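Local coordinates for protein beta-ketoacyl synthase (Pseudomonas aeruginosa, PDB 4CW4) that condenses acetyl coenzyme A with malonyl-acyl carrier protein to form acetoacetyl-acyl carrier protein, the primer of bacterial fatty acid synthesis, at residues V11-G16 / Y369-D374; V196-D201 / E365-V370; F289-Q294 / N543-V548; K416-A421 / F461-W466. All blocks are in the same frame, centred on the assembly; numbering follows the deposited sequence.

Contact 1 (V11-G16 / Y369-D374); sequences VIVGFG and YVVLMD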
loop_
_atom_site.group_PDB
_atom_site.type_symbol
_atom_site.label_atom_id
_atom_site.label_comp_id
_atom_site.label_asym_id
_atom_site.label_seq_id
_atom_site.Cartn_x
_atom_site.Cartn_y
_atom_site.Cartn_z
ATOM N N VAL A 11 -20.321 13.772 4.362
ATOM C CA VAL A 11 -21.385 13.060 5.060
ATOM C C VAL A 11 -21.412 11.607 4.601
ATOM O O VAL A 11 -21.136 11.305 3.439
ATOM C CB VAL A 11 -22.760 13.735 4.905
ATOM C CG1 VAL A 11 -22.734 15.114 5.523
ATOM C CG2 VAL A 11 -23.211 13.821 3.480
ATOM N N ILE A 12 -21.722 10.715 5.545
ATOM C CA ILE A 12 -21.804 9.290 5.288
ATOM C C ILE A 12 -23.210 8.966 4.801
ATOM O O ILE A 12 -24.165 9.080 5.569
ATOM C CB ILE A 12 -21.485 8.458 6.549
ATOM C CG1 ILE A 12 -20.107 8.809 7.120
ATOM C CG2 ILE A 12 -21.605 6.957 6.223
ATOM C CD1 ILE A 12 -19.879 8.269 8.510
ATOM N N VAL A 13 -23.336 8.605 3.524
ATOM C CA VAL A 13 -24.643 8.366 2.915
ATOM C C VAL A 13 -24.947 6.880 2.721
ATOM O O VAL A 13 -26.066 6.514 2.343
ATOM C CB VAL A 13 -24.805 9.118 1.567
ATOM C CG1 VAL A 13 -24.539 10.615 1.759
ATOM C CG2 VAL A 13 -23.899 8.533 0.483
ATOM N N GLY A 14 -23.973 6.021 3.013
ATOM C CA GLY A 14 -24.169 4.587 2.913
ATOM C C GLY A 14 -23.014 3.881 3.585
ATOM O O GLY A 14 -21.967 4.479 3.795
ATOM N N PHE A 15 -23.207 2.610 3.923
ATOM C CA PHE A 15 -22.150 1.803 4.515
ATOM C C PHE A 15 -22.528 0.348 4.425
ATOM O O PHE A 15 -23.717 0.003 4.446
ATOM C CB PHE A 15 -21.865 2.226 5.967
ATOM C CG PHE A 15 -23.023 2.032 6.913
ATOM C CD1 PHE A 15 -23.985 3.001 7.071
ATOM C CD2 PHE A 15 -23.128 0.865 7.662
ATOM C CE1 PHE A 15 -25.039 2.801 7.940
ATOM C CE2 PHE A 15 -24.161 0.663 8.535
ATOM C CZ PHE A 15 -25.139 1.624 8.659
ATOM N N GLY A 16 -21.531 -0.514 4.281
ATOM C CA GLY A 16 -21.820 -1.923 4.188
ATOM C C GLY A 16 -20.570 -2.749 4.251
ATOM O O GLY A 16 -19.471 -2.194 4.251
ATOM N N TYR A 369 -16.974 -0.825 3.749
ATOM C CA TYR A 369 -16.955 0.417 2.979
ATOM C C TYR A 369 -17.942 1.433 3.535
ATOM O O TYR A 369 -19.031 1.078 3.981
ATOM C CB TYR A 369 -17.256 0.156 1.485
ATOM C CG TYR A 369 -16.126 -0.577 0.868
ATOM C CD1 TYR A 369 -14.972 0.099 0.510
ATOM C CD2 TYR A 369 -16.165 -1.960 0.720
ATOM C CE1 TYR A 369 -13.891 -0.577 0.008
ATOM C CE2 TYR A 369 -15.094 -2.639 0.226
ATOM C CZ TYR A 369 -13.960 -1.954 -0.127
ATOM O OH TYR A 369 -12.849 -2.613 -0.618
ATOM N N VAL A 370 -17.550 2.703 3.487
ATOM C CA VAL A 370 -18.502 3.790 3.670
ATOM C C VAL A 370 -18.564 4.577 2.373
ATOM O O VAL A 370 -17.575 4.657 1.622
ATOM C CB VAL A 370 -18.141 4.745 4.842
ATOM C CG1 VAL A 370 -18.226 3.997 6.189
ATOM C CG2 VAL A 370 -16.784 5.406 4.639
ATOM N N VAL A 371 -19.730 5.145 2.109
ATOM C CA VAL A 371 -19.928 6.008 0.950
ATOM C C VAL A 371 -20.074 7.418 1.476
ATOM O O VAL A 371 -20.964 7.682 2.267
ATOM C CB VAL A 371 -21.174 5.620 0.147
ATOM C CG1 VAL A 371 -21.275 6.457 -1.119
ATOM C CG2 VAL A 371 -21.169 4.145 -0.183
ATOM N N LEU A 372 -19.179 8.308 1.061
ATOM C CA LEU A 372 -19.213 9.707 1.452
ATOM C C LEU A 372 -19.676 10.559 0.285
ATOM O O LEU A 372 -19.345 10.287 -0.877
ATOM C CB LEU A 372 -17.818 10.201 1.858
ATOM C CG LEU A 372 -17.069 9.367 2.893
ATOM C CD1 LEU A 372 -15.700 9.971 3.177
ATOM C CD2 LEU A 372 -17.905 9.252 4.182
ATOM N N MET A 373 -20.417 11.614 0.607
ATOM C CA MET A 373 -20.695 12.664 -0.360
ATOM C C MET A 373 -20.463 14.001 0.286
ATOM O O MET A 373 -20.580 14.122 1.490
ATOM C CB MET A 373 -22.149 12.622 -0.824
ATOM C CG MET A 373 -22.514 11.454 -1.679
ATOM S SD MET A 373 -24.243 11.530 -2.185
ATOM C CE MET A 373 -24.267 10.068 -3.242
ATOM N N ASP A 374 -20.164 15.015 -0.513
ATOM C CA ASP A 374 -20.244 16.367 0.012
ATOM C C ASP A 374 -21.691 16.715 0.366
ATOM O O ASP A 374 -22.646 16.158 -0.175
ATOM C CB ASP A 374 -19.654 17.394 -0.953
ATOM C CG ASP A 374 -20.476 17.583 -2.203
ATOM O OD1 ASP A 374 -21.409 18.440 -2.209
ATOM O OD2 ASP A 374 -20.175 16.891 -3.192
#

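Contact 2 (V196-D201 / E365-V370); sequences VVAATD and ESSQYV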
loop_
_atom_site.group_PDB
_atom_site.type_symbol
_atom_site.label_atom_id
_atom_site.label_comp_id
_atom_site.label_asym_id
_atom_site.label_seq_id
_atom_site.Cartn_x
_atom_site.Cartn_y
_atom_site.Cartn_z
ATOM N N VAL A 196 -15.486 -7.134 -3.359
ATOM C CA VAL A 196 -16.574 -7.029 -4.330
ATOM C C VAL A 196 -17.933 -7.139 -3.622
ATOM O O VAL A 196 -18.845 -6.345 -3.858
ATOM C CB VAL A 196 -16.412 -8.108 -5.438
ATOM C CG1 VAL A 196 -17.676 -8.276 -6.281
ATOM C CG2 VAL A 196 -15.201 -7.783 -6.313
ATOM N N VAL A 197 -18.056 -8.111 -2.735
ATOM C CA VAL A 197 -19.331 -8.338 -2.046
ATOM C C VAL A 197 -19.664 -7.219 -1.049
ATOM O O VAL A 197 -20.818 -6.757 -0.966
ATOM C CB VAL A 197 -19.341 -9.739 -1.393
ATOM C CG1 VAL A 197 -20.539 -9.943 -0.544
ATOM C CG2 VAL A 197 -19.250 -10.804 -2.486
ATOM N N ALA A 198 -18.657 -6.745 -0.326
ATOM C CA ALA A 198 -18.836 -5.623 0.588
ATOM C C ALA A 198 -19.170 -4.331 -0.142
ATOM O O ALA A 198 -19.979 -3.541 0.334
ATOM C CB ALA A 198 -17.595 -5.438 1.446
ATOM N N ALA A 199 -18.513 -4.081 -1.267
ATOM C CA ALA A 199 -18.750 -2.838 -1.980
ATOM C C ALA A 199 -20.192 -2.763 -2.453
ATOM O O ALA A 199 -20.814 -1.703 -2.389
ATOM C CB ALA A 199 -17.782 -2.670 -3.140
ATOM N N THR A 200 -20.724 -3.878 -2.938
ATOM C CA THR A 200 -22.103 -3.879 -3.399
ATOM C C THR A 200 -23.026 -3.549 -2.235
ATOM O O THR A 200 -23.940 -2.737 -2.385
ATOM C CB THR A 200 -22.529 -5.220 -4.023
ATOM O OG1 THR A 200 -21.798 -5.453 -5.231
ATOM C CG2 THR A 200 -24.024 -5.210 -4.336
ATOM N N ASP A 201 -22.799 -4.183 -1.085
ATOM C CA ASP A 201 -23.638 -3.913 0.101
ATOM C C ASP A 201 -23.628 -2.409 0.418
ATOM O O ASP A 201 -24.694 -1.798 0.613
ATOM C CB ASP A 201 -23.129 -4.728 1.290
ATOM C CG ASP A 201 -24.020 -4.644 2.498
ATOM O OD1 ASP A 201 -25.267 -4.693 2.360
ATOM O OD2 ASP A 201 -23.475 -4.512 3.608
ATOM N N GLU A 365 -10.800 -11.439 9.645
ATOM C CA GLU A 365 -11.076 -10.984 8.283
ATOM C C GLU A 365 -12.282 -10.051 8.265
ATOM O O GLU A 365 -13.270 -10.258 8.967
ATOM C CB GLU A 365 -11.353 -12.181 7.373
ATOM C CG GLU A 365 -12.555 -13.028 7.766
ATOM C CD GLU A 365 -12.739 -14.289 6.931
ATOM O OE1 GLU A 365 -11.892 -14.600 6.053
ATOM O OE2 GLU A 365 -13.735 -14.990 7.172
ATOM N N SER A 366 -12.206 -9.024 7.428
ATOM C CA SER A 366 -13.292 -8.060 7.292
ATOM C C SER A 366 -13.125 -7.272 6.030
ATOM O O SER A 366 -12.001 -6.943 5.641
ATOM C CB SER A 366 -13.281 -7.072 8.449
ATOM O OG SER A 366 -14.400 -6.188 8.371
ATOM N N SER A 367 -14.240 -6.956 5.387
ATOM C CA SER A 367 -14.240 -5.940 4.339
ATOM C C SER A 367 -15.395 -5.014 4.623
ATOM O O SER A 367 -16.520 -5.457 4.831
ATOM C CB SER A 367 -14.364 -6.522 2.931
ATOM O OG SER A 367 -14.294 -5.473 1.972
ATOM N N GLN A 368 -15.112 -3.716 4.607
ATOM C CA GLN A 368 -16.061 -2.678 5.004
ATOM C C GLN A 368 -15.871 -1.475 4.104
ATOM O O GLN A 368 -14.738 -1.131 3.796
ATOM C CB GLN A 368 -15.781 -2.232 6.439
ATOM C CG GLN A 368 -15.863 -3.298 7.509
ATOM C CD GLN A 368 -17.270 -3.580 7.950
ATOM O OE1 GLN A 368 -18.201 -3.573 7.146
ATOM N NE2 GLN A 368 -17.438 -3.843 9.237
ATOM N N TYR A 369 -16.974 -0.825 3.749
ATOM C CA TYR A 369 -16.955 0.417 2.979
ATOM C C TYR A 369 -17.942 1.433 3.535
ATOM O O TYR A 369 -19.031 1.078 3.981
ATOM C CB TYR A 369 -17.256 0.156 1.485
ATOM C CG TYR A 369 -16.126 -0.577 0.868
ATOM C CD1 TYR A 369 -14.972 0.099 0.510
ATOM C CD2 TYR A 369 -16.165 -1.960 0.720
ATOM C CE1 TYR A 369 -13.891 -0.577 0.008
ATOM C CE2 TYR A 369 -15.094 -2.639 0.226
ATOM C CZ TYR A 369 -13.960 -1.954 -0.127
ATOM O OH TYR A 369 -12.849 -2.613 -0.618
ATOM N N VAL A 370 -17.550 2.703 3.487
ATOM C CA VAL A 370 -18.502 3.790 3.670
ATOM C C VAL A 370 -18.564 4.577 2.373
ATOM O O VAL A 370 -17.575 4.657 1.622
ATOM C CB VAL A 370 -18.141 4.745 4.842
ATOM C CG1 VAL A 370 -18.226 3.997 6.189
ATOM C CG2 VAL A 370 -16.784 5.406 4.639
#

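Contact 3 (F289-Q294 / N543-V548); sequences FLYNLQ and NNASGV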
loop_
_atom_site.group_PDB
_atom_site.type_symbol
_atom_site.label_atom_id
_atom_site.label_comp_id
_atom_site.label_asym_id
_atom_site.label_seq_id
_atom_site.Cartn_x
_atom_site.Cartn_y
_atom_site.Cartn_z
ATOM N N PHE A 289 -7.388 2.001 7.588
ATOM C CA PHE A 289 -8.633 2.568 7.099
ATOM C C PHE A 289 -8.710 4.068 7.355
ATOM O O PHE A 289 -9.196 4.801 6.514
ATOM C CB PHE A 289 -9.863 1.851 7.663
ATOM C CG PHE A 289 -11.131 2.617 7.450
ATOM C CD1 PHE A 289 -11.770 2.599 6.225
ATOM C CD2 PHE A 289 -11.660 3.390 8.460
ATOM C CE1 PHE A 289 -12.915 3.301 6.024
ATOM C CE2 PHE A 289 -12.819 4.109 8.255
ATOM C CZ PHE A 289 -13.444 4.068 7.036
ATOM N N LEU A 290 -8.224 4.518 8.507
ATOM C CA LEU A 290 -8.232 5.936 8.803
ATOM C C LEU A 290 -7.307 6.706 7.859
ATOM O O LEU A 290 -7.579 7.853 7.552
ATOM C CB LEU A 290 -7.887 6.199 10.277
ATOM C CG LEU A 290 -8.945 5.775 11.312
ATOM C CD1 LEU A 290 -8.500 6.152 12.722
ATOM C CD2 LEU A 290 -10.277 6.420 11.001
ATOM N N TYR A 291 -6.214 6.091 7.404
ATOM C CA TYR A 291 -5.382 6.731 6.401
ATOM C C TYR A 291 -6.132 6.930 5.072
ATOM O O TYR A 291 -6.064 8.002 4.456
ATOM C CB TYR A 291 -4.101 5.920 6.169
ATOM C CG TYR A 291 -3.045 5.966 7.264
ATOM C CD1 TYR A 291 -3.362 5.907 8.601
ATOM C CD2 TYR A 291 -1.710 6.037 6.936
ATOM C CE1 TYR A 291 -2.379 5.940 9.582
ATOM C CE2 TYR A 291 -0.727 6.060 7.904
ATOM C CZ TYR A 291 -1.071 6.016 9.227
ATOM O OH TYR A 291 -0.109 6.045 10.214
ATOM N N ASN A 292 -6.881 5.918 4.649
ATOM C CA ASN A 292 -7.731 6.058 3.475
ATOM C C ASN A 292 -8.808 7.125 3.734
ATOM O O ASN A 292 -9.158 7.910 2.853
ATOM C CB ASN A 292 -8.399 4.718 3.123
ATOM C CG ASN A 292 -7.494 3.782 2.350
ATOM O OD1 ASN A 292 -6.602 4.209 1.612
ATOM N ND2 ASN A 292 -7.753 2.492 2.492
ATOM N N LEU A 293 -9.341 7.155 4.947
ATOM C CA LEU A 293 -10.417 8.092 5.278
ATOM C C LEU A 293 -9.883 9.534 5.278
ATOM O O LEU A 293 -10.584 10.444 4.852
ATOM C CB LEU A 293 -11.069 7.740 6.617
ATOM C CG LEU A 293 -12.315 8.528 7.028
ATOM C CD1 LEU A 293 -13.419 8.318 6.027
ATOM C CD2 LEU A 293 -12.790 8.112 8.417
ATOM N N GLN A 294 -8.636 9.734 5.700
ATOM C CA GLN A 294 -8.054 11.063 5.660
ATOM C C GLN A 294 -8.019 11.579 4.217
ATOM O O GLN A 294 -8.362 12.747 3.930
ATOM C CB GLN A 294 -6.651 11.082 6.259
ATOM C CG GLN A 294 -6.116 12.512 6.426
ATOM C CD GLN A 294 -4.674 12.548 6.876
ATOM O OE1 GLN A 294 -3.777 12.162 6.119
ATOM N NE2 GLN A 294 -4.436 12.986 8.117
ATOM N N ASN A 543 2.697 3.937 13.282
ATOM C CA ASN A 543 1.490 4.382 12.619
ATOM C C ASN A 543 0.387 4.609 13.636
ATOM O O ASN A 543 0.056 3.711 14.392
ATOM C CB ASN A 543 1.092 3.358 11.545
ATOM C CG ASN A 543 1.991 3.448 10.318
ATOM O OD1 ASN A 543 1.927 4.424 9.566
ATOM N ND2 ASN A 543 2.852 2.459 10.124
ATOM N N ASN A 544 -0.144 5.825 13.681
ATOM C CA ASN A 544 -1.211 6.178 14.618
ATOM C C ASN A 544 -2.207 7.063 13.907
ATOM O O ASN A 544 -1.821 7.919 13.113
ATOM C CB ASN A 544 -0.673 6.961 15.825
ATOM C CG ASN A 544 0.482 6.264 16.517
ATOM O OD1 ASN A 544 0.287 5.386 17.364
ATOM N ND2 ASN A 544 1.698 6.651 16.162
ATOM N N ALA A 545 -3.487 6.895 14.217
ATOM C CA ALA A 545 -4.510 7.764 13.650
ATOM C C ALA A 545 -5.693 7.864 14.568
ATOM O O ALA A 545 -6.010 6.909 15.277
ATOM C CB ALA A 545 -4.956 7.275 12.267
ATOM N N SER A 546 -6.341 9.034 14.542
ATOM C CA SER A 546 -7.607 9.217 15.232
ATOM C C SER A 546 -8.565 9.978 14.333
ATOM O O SER A 546 -8.181 10.962 13.692
ATOM C CB SER A 546 -7.426 9.979 16.548
ATOM O OG SER A 546 -6.472 9.352 17.373
ATOM N N GLY A 547 -9.800 9.492 14.252
ATOM C CA GLY A 547 -10.828 10.120 13.442
ATOM C C GLY A 547 -11.975 10.689 14.253
ATOM O O GLY A 547 -12.295 10.172 15.334
ATOM N N VAL A 548 -12.618 11.717 13.707
ATOM C CA VAL A 548 -13.764 12.366 14.341
ATOM C C VAL A 548 -15.018 12.112 13.513
ATOM O O VAL A 548 -15.078 12.453 12.328
ATOM C CB VAL A 548 -13.532 13.890 14.471
ATOM C CG1 VAL A 548 -14.710 14.548 15.179
ATOM C CG2 VAL A 548 -12.248 14.168 15.223
#

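Contact 4 (K416-A421 / F461-W466); sequences KAVASA and FGIDGW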
loop_
_atom_site.group_PDB
_atom_site.type_symbol
_atom_site.label_atom_id
_atom_site.label_comp_id
_atom_site.label_asym_id
_atom_site.label_seq_id
_atom_site.Cartn_x
_atom_site.Cartn_y
_atom_site.Cartn_z
ATOM N N LYS A 416 -5.229 16.078 19.007
ATOM C CA LYS A 416 -5.679 16.923 17.892
ATOM C C LYS A 416 -7.125 16.602 17.513
ATOM O O LYS A 416 -7.901 17.493 17.150
ATOM C CB LYS A 416 -4.779 16.764 16.665
ATOM C CG LYS A 416 -3.393 17.321 16.838
ATOM C CD LYS A 416 -2.565 17.145 15.585
ATOM C CE LYS A 416 -3.035 18.059 14.476
ATOM N NZ LYS A 416 -2.263 17.918 13.219
ATOM N N ALA A 417 -7.495 15.326 17.596
ATOM C CA ALA A 417 -8.869 14.933 17.249
ATOM C C ALA A 417 -9.876 15.583 18.203
ATOM O O ALA A 417 -10.889 16.151 17.775
ATOM C CB ALA A 417 -9.016 13.406 17.254
ATOM N N VAL A 418 -9.603 15.483 19.494
ATOM C CA VAL A 418 -10.472 16.083 20.489
ATOM C C VAL A 418 -10.553 17.613 20.300
ATOM O O VAL A 418 -11.650 18.178 20.294
ATOM C CB VAL A 418 -10.047 15.680 21.918
ATOM C CG1 VAL A 418 -10.922 16.377 22.951
ATOM C CG2 VAL A 418 -10.175 14.158 22.092
ATOM N N ALA A 419 -9.413 18.271 20.100
ATOM C CA ALA A 419 -9.422 19.714 19.916
ATOM C C ALA A 419 -10.270 20.079 18.699
ATOM O O ALA A 419 -11.013 21.073 18.723
ATOM C CB ALA A 419 -8.007 20.248 19.743
ATOM N N SER A 420 -10.167 19.290 17.630
ATOM C CA SER A 420 -10.892 19.610 16.406
ATOM C C SER A 420 -12.398 19.500 16.646
ATOM O O SER A 420 -13.175 20.321 16.149
ATOM C CB SER A 420 -10.452 18.732 15.238
ATOM O OG SER A 420 -10.923 17.407 15.365
ATOM N N ALA A 421 -12.799 18.497 17.437
ATOM C CA ALA A 421 -14.201 18.315 17.753
ATOM C C ALA A 421 -14.715 19.473 18.617
ATOM O O ALA A 421 -15.833 19.936 18.437
ATOM C CB ALA A 421 -14.435 16.965 18.439
ATOM N N PHE A 461 -8.756 18.042 28.551
ATOM C CA PHE A 461 -9.978 18.667 28.044
ATOM C C PHE A 461 -11.110 18.662 29.082
ATOM O O PHE A 461 -12.241 19.032 28.778
ATOM C CB PHE A 461 -10.405 18.002 26.727
ATOM C CG PHE A 461 -9.512 18.358 25.576
ATOM C CD1 PHE A 461 -9.761 19.488 24.815
ATOM C CD2 PHE A 461 -8.401 17.584 25.272
ATOM C CE1 PHE A 461 -8.926 19.828 23.760
ATOM C CE2 PHE A 461 -7.554 17.936 24.223
ATOM C CZ PHE A 461 -7.826 19.057 23.474
ATOM N N GLY A 462 -10.805 18.248 30.304
ATOM C CA GLY A 462 -11.784 18.299 31.380
ATOM C C GLY A 462 -12.926 17.324 31.199
ATOM O O GLY A 462 -14.048 17.612 31.600
ATOM N N ILE A 463 -12.634 16.159 30.619
ATOM C CA ILE A 463 -13.618 15.108 30.431
ATOM C C ILE A 463 -13.504 14.133 31.589
ATOM O O ILE A 463 -12.399 13.792 32.009
ATOM C CB ILE A 463 -13.344 14.325 29.128
ATOM C CG1 ILE A 463 -13.173 15.303 27.958
ATOM C CG2 ILE A 463 -14.468 13.347 28.862
ATOM C CD1 ILE A 463 -12.782 14.638 26.626
ATOM N N ASP A 464 -14.641 13.680 32.097
ATOM C CA ASP A 464 -14.651 12.626 33.103
ATOM C C ASP A 464 -15.626 11.550 32.640
ATOM O O ASP A 464 -16.512 11.829 31.844
ATOM C CB ASP A 464 -15.045 13.186 34.469
ATOM C CG ASP A 464 -14.709 12.235 35.609
ATOM O OD1 ASP A 464 -13.864 11.321 35.422
ATOM O OD2 ASP A 464 -15.292 12.403 36.696
ATOM N N GLY A 465 -15.442 10.321 33.111
ATOM C CA GLY A 465 -16.313 9.218 32.735
ATOM C C GLY A 465 -16.431 9.026 31.229
ATOM O O GLY A 465 -17.513 8.747 30.705
ATOM N N TRP A 466 -15.319 9.190 30.523
ATOM C CA TRP A 466 -15.324 9.167 29.055
ATOM C C TRP A 466 -15.651 7.758 28.603
ATOM O O TRP A 466 -14.877 6.839 28.859
ATOM C CB TRP A 466 -13.963 9.551 28.508
ATOM C CG TRP A 466 -13.921 10.196 27.141
ATOM C CD1 TRP A 466 -14.962 10.623 26.385
ATOM C CD2 TRP A 466 -12.735 10.498 26.408
ATOM N NE1 TRP A 466 -14.499 11.176 25.209
ATOM C CE2 TRP A 466 -13.128 11.116 25.206
ATOM C CE3 TRP A 466 -11.377 10.305 26.661
ATOM C CZ2 TRP A 466 -12.204 11.553 24.250
ATOM C CZ3 TRP A 466 -10.458 10.731 25.717
ATOM C CH2 TRP A 466 -10.879 11.361 24.526
#

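Contact 1 (V11-G16 / Y369-D374)
Strands 11-16 and 369-374 run antiparallel, their axes 165° apart and 4.5 Å at closest approach, with a classic beta bulge where two residues, Val13 and Gly14, stand opposite the single Val371. The pair belongs to the sheet of the N-terminal half of the thiolase-like fold. At the bulge Val371 O accepts from Val13 N at 2.8 Å, whereas Val371 N turns to Gly14 O, lying 46° out of that carbonyl's plane. Regular two-way pairs, Val11 with Met373 and Gly16 with Tyr369, close the two ends. The Val13 side chain crosses those of Val371 and Met373 at about a right angle: CG2, set between the backbone N and carbonyl carbon (CG1 at chi1 -55°), packs 3.7 Å from Val371 CG1. That same CG2 lies 3.9 Å from Met373 CG, against a methionine chain extended beyond CG. Ile12, Phe15, Val370 and Leu372 share the other face; helix 482-496 covers the first three and helix 288-301 touches Leu372. Of the Phe15 side chain, CB meets the partner strand, 4.1 Å from Val370 CG1, while the ring meets His27 and His386. The Ile12 and Leu372 side chains run alongside one another, Ile12 CG1 3.7 Å from Leu372 CD2.

Contact 2 (V196-D201 / E365-V370)
Tyr369 OH, buried beside helix 196-201, is gripped by two serine hydroxyls, Ser195 OG, from the residue just before Val196 in the same helix, and Ser226 OG just past strand 222-225. The ring turns an edge to Ala198, whose CB lies in the ring plane, 3.8 Å from Tyr369 CD2. One residue on, Ala199 N approaches the same CD2 obliquely at 3.7 Å, with its methyl a little farther off. The helix therefore meets the strand through two alanines, and the short side chains let the axes come within 7.4 Å at an angle of 31° between their directions. This is the helix-on-sheet packing by which an outer layer of the thiolase-like fold covers its N-terminal sheet. Ala198 also sits over Ser367, its CB 3.3 Å from Ser367 OG and 3.6 Å from Ser367 O. With chi1 at -177° the serine oxygen is trans to its own backbone nitrogen, which brings it alongside the methyl while its main polar partner is Asn312. On the strand's other side Gln368 and Val370 meet helix 482-496. Strand 366-374 thus runs between two helical layers, flanked in the sheet by strands 10-19 and 307-314, while Asp201 ties helix 190-204 to the first of these through Gly17 N.

Contact 3 (F289-Q294 / N543-V548)
Leu290 and Ala545 form the tight part of a helix-on-sheet contact in the thiolase-like fold, where helix 288-301, which starts just after Cys286, the probable active-site cysteine, lies across strand 543-550. The axes of segments 289-294 and 543-548 come within 8.5 Å, at 58° to each other. Leu290 CB rests 3.7 Å from Ala545 CB, methylene on methyl. Its CG stands trans to the carbonyl carbon (chi1 -70°), and with the chain extended at chi2, CD1 is sent in toward the strand backbone, 3.6 Å from Ala545 O. The same methyl goes on to the backbone of Gly547, where no side chain intervenes, 3.9 Å from the glycine N. Past this point the contact slackens: Leu293 also starts out toward the strand, yet its side chain makes no contact with it. At the other end the Tyr291 ring comes to the strand obliquely, its CE1 4.0 Å from Ala545 CB. No part of this interface faces solvent, since every touching residue is buried; the Tyr291-Asn543 end abuts the second subunit, whose Thr279 packs on both residues. Here the Asn543 side chain, about 7 Å from that of Cys286, crosses Tyr291 at roughly a right angle, ring and amide planes 63° apart. Its amide is held from several directions. ND2 donates to Phe540 O and is bonded to Asp266 OD1 of the second subunit, while OD1 accepts a weak hydrogen bond from Tyr291 OH at 2.7 Å.

Contact 4 (K416-A421 / F461-W466)
A Schellman motif ends helix 444-461 at Gly462, and around this turn Phe461, Ile463 and Trp466 gather on Val418 of helix 409-425. Val418 works as a two-pronged wedge. Its CG1 makes a CH-pi contact over the face of Phe461, 3.6 Å from the ring centroid and only 13° off the normal. The other methyl, CG2, approaches Trp466 obliquely, 3.8 Å from CH2. With chi1 at 177°, CG1 is opposite the backbone N and CG2 opposite the carbonyl carbon, and the two branches spread toward different aromatic rings. Ile463 fills in behind them: its CD1 lies 3.8 Å above the plane of the Trp466 ring, toward the rim, and at the border of contact with Val418 CG1. Ala419 extends the hydrophobic patch, its CB 3.9 Å from Phe461 CZ. The second subunit borders this corner too, with its Tyr628 against Ala419 and its Ser613 against Phe461. No hydrogen bond joins the two segments; the polar groups of the turn find partners nearby, Phe461 O in Arg431 NE and Trp466 NE1 in Ser434 OG. The contact thus joins helix 409-425 to the turn that leads from helix 444-461 into strand 466-469, which Trp466 begins. Through Ala417, Val418 and Ala421, helix 409-425 also packs on Phe534 of strand 532-539.

Overall arrangement
From the N terminus, strand 10-19 waits some 350 residues before contact 1 pairs it with strand 366-374. Contact 2 closes a shorter loop onto that same strand, sharing Tyr369 and Val370, so an outer helix and an antiparallel strand partner converge on it. Contact 3 opens before either loop is closed and ends far beyond both, crossing them; its helix 288-301 reaches from the N-terminal sheet, where Leu293 touches Leu372, to strand 543-550 of the C-terminal half. Contact 4 opens and closes within contact 3's long loop, and its helix 409-425 lies on the strand of contact 3 at Ser546 and Val548. Together they span the layers of the fold.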